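Local coordinates for jasmonate-induced oxygenase 2 (Arabidopsis thaliana, PDB 6LSV), which hydroxylates the plant hormone jasmonate to 12-hydroxyjasmonate, using iron, 2-oxoglutarate and molecular oxygen, at residues L18-S30 against R124-S136. Sequence-based numbering, arbitrary orientation.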
# COMPACT_ATOMS: atom_id res chain seq x y z
N LEU A 18 23.92 -16.22 -4.89
CA LEU A 18 23.30 -17.54 -4.99
C LEU A 18 23.16 -17.94 -6.45
O LEU A 18 22.74 -17.15 -7.30
CB LEU A 18 21.94 -17.52 -4.30
CG LEU A 18 21.96 -16.95 -2.88
CD1 LEU A 18 20.57 -17.00 -2.24
CD2 LEU A 18 22.96 -17.70 -2.01
N SER A 19 23.53 -19.19 -6.74
CA SER A 19 23.35 -19.73 -8.08
C SER A 19 21.88 -20.00 -8.39
O SER A 19 21.53 -20.14 -9.57
CB SER A 19 24.15 -21.04 -8.23
OG SER A 19 23.61 -22.05 -7.40
N SER A 20 21.03 -20.07 -7.37
CA SER A 20 19.65 -20.49 -7.53
C SER A 20 18.75 -19.58 -6.71
O SER A 20 19.21 -18.66 -6.04
CB SER A 20 19.47 -21.95 -7.10
OG SER A 20 20.01 -22.15 -5.80
N LEU A 21 17.45 -19.85 -6.78
CA LEU A 21 16.47 -19.20 -5.93
C LEU A 21 15.97 -20.21 -4.91
O LEU A 21 15.47 -21.27 -5.30
CB LEU A 21 15.30 -18.67 -6.76
CG LEU A 21 14.49 -17.53 -6.14
CD1 LEU A 21 15.38 -16.32 -5.89
CD2 LEU A 21 13.32 -17.16 -7.03
N PRO A 22 16.12 -19.94 -3.61
CA PRO A 22 15.57 -20.86 -2.60
C PRO A 22 14.09 -21.12 -2.84
O PRO A 22 13.35 -20.24 -3.29
CB PRO A 22 15.81 -20.11 -1.28
CG PRO A 22 16.98 -19.22 -1.57
CD PRO A 22 16.84 -18.81 -3.00
N ASP A 23 13.66 -22.35 -2.56
CA ASP A 23 12.29 -22.76 -2.86
C ASP A 23 11.25 -21.94 -2.09
O ASP A 23 10.12 -21.80 -2.57
CB ASP A 23 12.10 -24.26 -2.57
CG ASP A 23 10.75 -24.80 -3.05
OD1 ASP A 23 9.72 -24.56 -2.37
OD2 ASP A 23 10.71 -25.44 -4.12
N ARG A 24 11.62 -21.39 -0.93
CA ARG A 24 10.69 -20.54 -0.20
C ARG A 24 10.24 -19.33 -1.02
O ARG A 24 9.18 -18.77 -0.74
CB ARG A 24 11.32 -20.05 1.12
CG ARG A 24 11.71 -21.16 2.10
CD ARG A 24 10.51 -21.92 2.63
NE ARG A 24 9.48 -21.04 3.18
CZ ARG A 24 9.49 -20.57 4.42
NH1 ARG A 24 10.47 -20.89 5.25
NH2 ARG A 24 8.51 -19.77 4.83
N TYR A 25 11.03 -18.93 -2.02
CA TYR A 25 10.74 -17.75 -2.82
C TYR A 25 10.31 -18.11 -4.24
O TYR A 25 10.20 -17.21 -5.09
CB TYR A 25 11.96 -16.83 -2.86
CG TYR A 25 12.48 -16.49 -1.48
CD1 TYR A 25 12.00 -15.39 -0.79
CD2 TYR A 25 13.44 -17.29 -0.86
CE1 TYR A 25 12.47 -15.08 0.48
CE2 TYR A 25 13.91 -16.99 0.41
CZ TYR A 25 13.42 -15.88 1.07
OH TYR A 25 13.88 -15.57 2.33
N ILE A 26 10.05 -19.38 -4.52
CA ILE A 26 9.54 -19.81 -5.82
C ILE A 26 8.02 -19.89 -5.74
O ILE A 26 7.47 -20.62 -4.92
CB ILE A 26 10.14 -21.15 -6.25
CG1 ILE A 26 11.67 -21.11 -6.18
CG2 ILE A 26 9.67 -21.53 -7.64
CD1 ILE A 26 12.33 -22.44 -6.46
N LYS A 27 7.35 -19.14 -6.60
CA LYS A 27 5.90 -19.18 -6.62
C LYS A 27 5.42 -20.31 -7.51
O LYS A 27 6.15 -20.78 -8.38
CB LYS A 27 5.36 -17.84 -7.11
CG LYS A 27 5.92 -16.64 -6.37
CD LYS A 27 5.70 -16.75 -4.87
CE LYS A 27 5.84 -15.39 -4.19
NZ LYS A 27 5.66 -15.46 -2.71
N PRO A 28 4.19 -20.79 -7.29
CA PRO A 28 3.63 -21.81 -8.18
C PRO A 28 3.65 -21.33 -9.63
O PRO A 28 3.57 -20.13 -9.91
CB PRO A 28 2.20 -21.97 -7.67
CG PRO A 28 2.27 -21.61 -6.24
CD PRO A 28 3.32 -20.54 -6.12
N ALA A 29 3.78 -22.29 -10.55
CA ALA A 29 3.77 -21.94 -11.97
C ALA A 29 2.49 -21.22 -12.37
O ALA A 29 2.48 -20.49 -13.36
CB ALA A 29 3.96 -23.19 -12.82
N SER A 30 1.40 -21.42 -11.62
CA SER A 30 0.15 -20.75 -11.94
C SER A 30 0.23 -19.25 -11.75
O SER A 30 -0.53 -18.51 -12.38
CB SER A 30 -0.96 -21.29 -11.06
OG SER A 30 -0.96 -22.70 -11.10
N ARG A 124 8.63 -10.32 6.08
CA ARG A 124 7.50 -11.15 5.70
C ARG A 124 6.23 -10.57 6.29
O ARG A 124 6.26 -9.73 7.20
CB ARG A 124 7.69 -12.61 6.14
CG ARG A 124 7.47 -12.84 7.63
CD ARG A 124 7.70 -14.29 8.01
NE ARG A 124 6.49 -15.09 7.86
CZ ARG A 124 6.47 -16.40 7.67
NH1 ARG A 124 7.61 -17.08 7.60
NH2 ARG A 124 5.31 -17.04 7.54
N LEU A 125 5.10 -11.02 5.77
CA LEU A 125 3.78 -10.61 6.23
C LEU A 125 2.93 -11.86 6.38
O LEU A 125 2.73 -12.60 5.41
CB LEU A 125 3.15 -9.62 5.24
CG LEU A 125 1.76 -9.03 5.48
CD1 LEU A 125 1.66 -8.41 6.86
CD2 LEU A 125 1.44 -8.00 4.41
N GLY A 126 2.46 -12.11 7.60
CA GLY A 126 1.80 -13.36 7.92
C GLY A 126 2.68 -14.26 8.76
O GLY A 126 3.89 -14.07 8.89
N VAL A 127 2.05 -15.28 9.34
CA VAL A 127 2.72 -16.09 10.35
C VAL A 127 2.57 -17.58 10.07
O VAL A 127 2.72 -18.40 10.99
CB VAL A 127 2.19 -15.74 11.76
CG1 VAL A 127 2.55 -14.31 12.11
CG2 VAL A 127 0.68 -15.93 11.83
N GLU A 128 2.28 -17.95 8.82
CA GLU A 128 2.25 -19.36 8.44
C GLU A 128 3.68 -19.88 8.28
O GLU A 128 4.51 -19.23 7.63
CB GLU A 128 1.46 -19.55 7.15
CG GLU A 128 0.73 -20.91 7.01
CD GLU A 128 -0.09 -21.30 8.25
OE1 GLU A 128 0.47 -21.87 9.21
OE2 GLU A 128 -1.31 -21.02 8.25
N LYS A 129 3.97 -21.04 8.88
CA LYS A 129 5.36 -21.49 8.97
C LYS A 129 5.91 -21.98 7.63
O LYS A 129 7.10 -21.80 7.36
CB LYS A 129 5.51 -22.59 10.01
CG LYS A 129 6.98 -22.83 10.36
CD LYS A 129 7.24 -24.19 10.96
CE LYS A 129 8.44 -24.87 10.29
NZ LYS A 129 8.28 -26.36 10.28
N GLY A 130 5.10 -22.62 6.81
CA GLY A 130 5.69 -23.05 5.56
C GLY A 130 5.49 -22.11 4.40
O GLY A 130 5.92 -22.43 3.28
N ALA A 131 4.87 -20.96 4.63
CA ALA A 131 4.34 -20.13 3.56
C ALA A 131 5.42 -19.67 2.60
O ALA A 131 6.56 -19.41 3.00
CB ALA A 131 3.63 -18.91 4.15
N SER A 132 5.07 -19.59 1.32
CA SER A 132 5.95 -18.97 0.34
C SER A 132 6.22 -17.52 0.73
O SER A 132 5.38 -16.84 1.33
CB SER A 132 5.33 -19.03 -1.05
OG SER A 132 6.33 -19.02 -2.06
N LEU A 133 7.41 -17.05 0.39
CA LEU A 133 7.84 -15.71 0.77
C LEU A 133 8.03 -14.84 -0.47
O LEU A 133 8.20 -15.33 -1.59
CB LEU A 133 9.14 -15.76 1.58
CG LEU A 133 9.03 -16.54 2.88
CD1 LEU A 133 10.37 -16.61 3.58
CD2 LEU A 133 7.99 -15.90 3.79
N ASP A 134 8.02 -13.53 -0.24
CA ASP A 134 8.20 -12.55 -1.30
C ASP A 134 9.62 -12.01 -1.29
O ASP A 134 10.29 -11.98 -0.25
CB ASP A 134 7.19 -11.41 -1.15
CG ASP A 134 5.77 -11.85 -1.44
OD1 ASP A 134 5.59 -12.92 -2.08
OD2 ASP A 134 4.83 -11.14 -1.03
N TRP A 135 10.08 -11.57 -2.46
CA TRP A 135 11.45 -11.09 -2.62
C TRP A 135 11.52 -9.60 -2.29
O TRP A 135 11.75 -8.75 -3.15
CB TRP A 135 11.95 -11.37 -4.04
CG TRP A 135 13.44 -11.32 -4.15
CD1 TRP A 135 14.20 -10.28 -4.62
CD2 TRP A 135 14.37 -12.34 -3.77
NE1 TRP A 135 15.53 -10.60 -4.56
CE2 TRP A 135 15.66 -11.86 -4.04
CE3 TRP A 135 14.22 -13.62 -3.22
CZ2 TRP A 135 16.81 -12.62 -3.79
CZ3 TRP A 135 15.36 -14.37 -2.98
CH2 TRP A 135 16.63 -13.87 -3.26
N SER A 136 11.31 -9.30 -1.01
CA SER A 136 11.38 -7.91 -0.58
C SER A 136 11.58 -7.85 0.92
O SER A 136 11.14 -8.72 1.67
CB SER A 136 10.11 -7.14 -0.95
OG SER A 136 8.95 -7.90 -0.69
O HOH W 1 9.14 -14.62 -4.23
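R24 and Y25 lie against S132 and L133 with about 5.0 Å between paired CA atoms, and the one backbone bond between the segments, L133 N to R24 O at 2.7 Å, is nearly straight. S132 OG adds a longer bond to R24 O from above the carbonyl plane, so this oxygen, in the middle of the short 3-10 turn 23-25, accepts two donors. The R24 side chain doubles back through bends at chi2 and chi3 (-65° and -53°), which lays its guanidinium beside the 129-131 turn. NH2 gives A131 O a straight bond of 2.7 Å within both the guanidinium and carbonyl planes, NE adds a weak one, and L133 CD1 covers one guanidinium face. R124 NH1 comes within 4.0 Å of R24 NH2, and E5 forms salt bridges with both arginines. Y25 CE1 packs on L133 CB at 3.6 Å. The edge of W135 points at the face of the Y25 ring in a T-shaped stack, centroids 5.2 Å apart and planes at 83°; L21 CD1 touches W135 CZ3, L13 of helix 10-15 touches both aromatic side chains, and W135 NE1 is bonded to K214 O. Neither segment has a regular strand here: the N-terminal loop after helix 10-15 is pinned to the connection between strands 120-122 and 137-144, at the 120-122 edge of the main sheet of the double-stranded beta-helix fold usual in 2-oxoglutarate dioxygenases, and L125 of that connection touches jasmonate. K27, a buried residue, bends at chi2 and then extends, so that NZ forms a 2.6 Å salt bridge with D134 OD1 and a bond to L133 O from above its carbonyl plane. S225 OG also bonds D134 OD1, and a water may bridge Y25 O and L133 O.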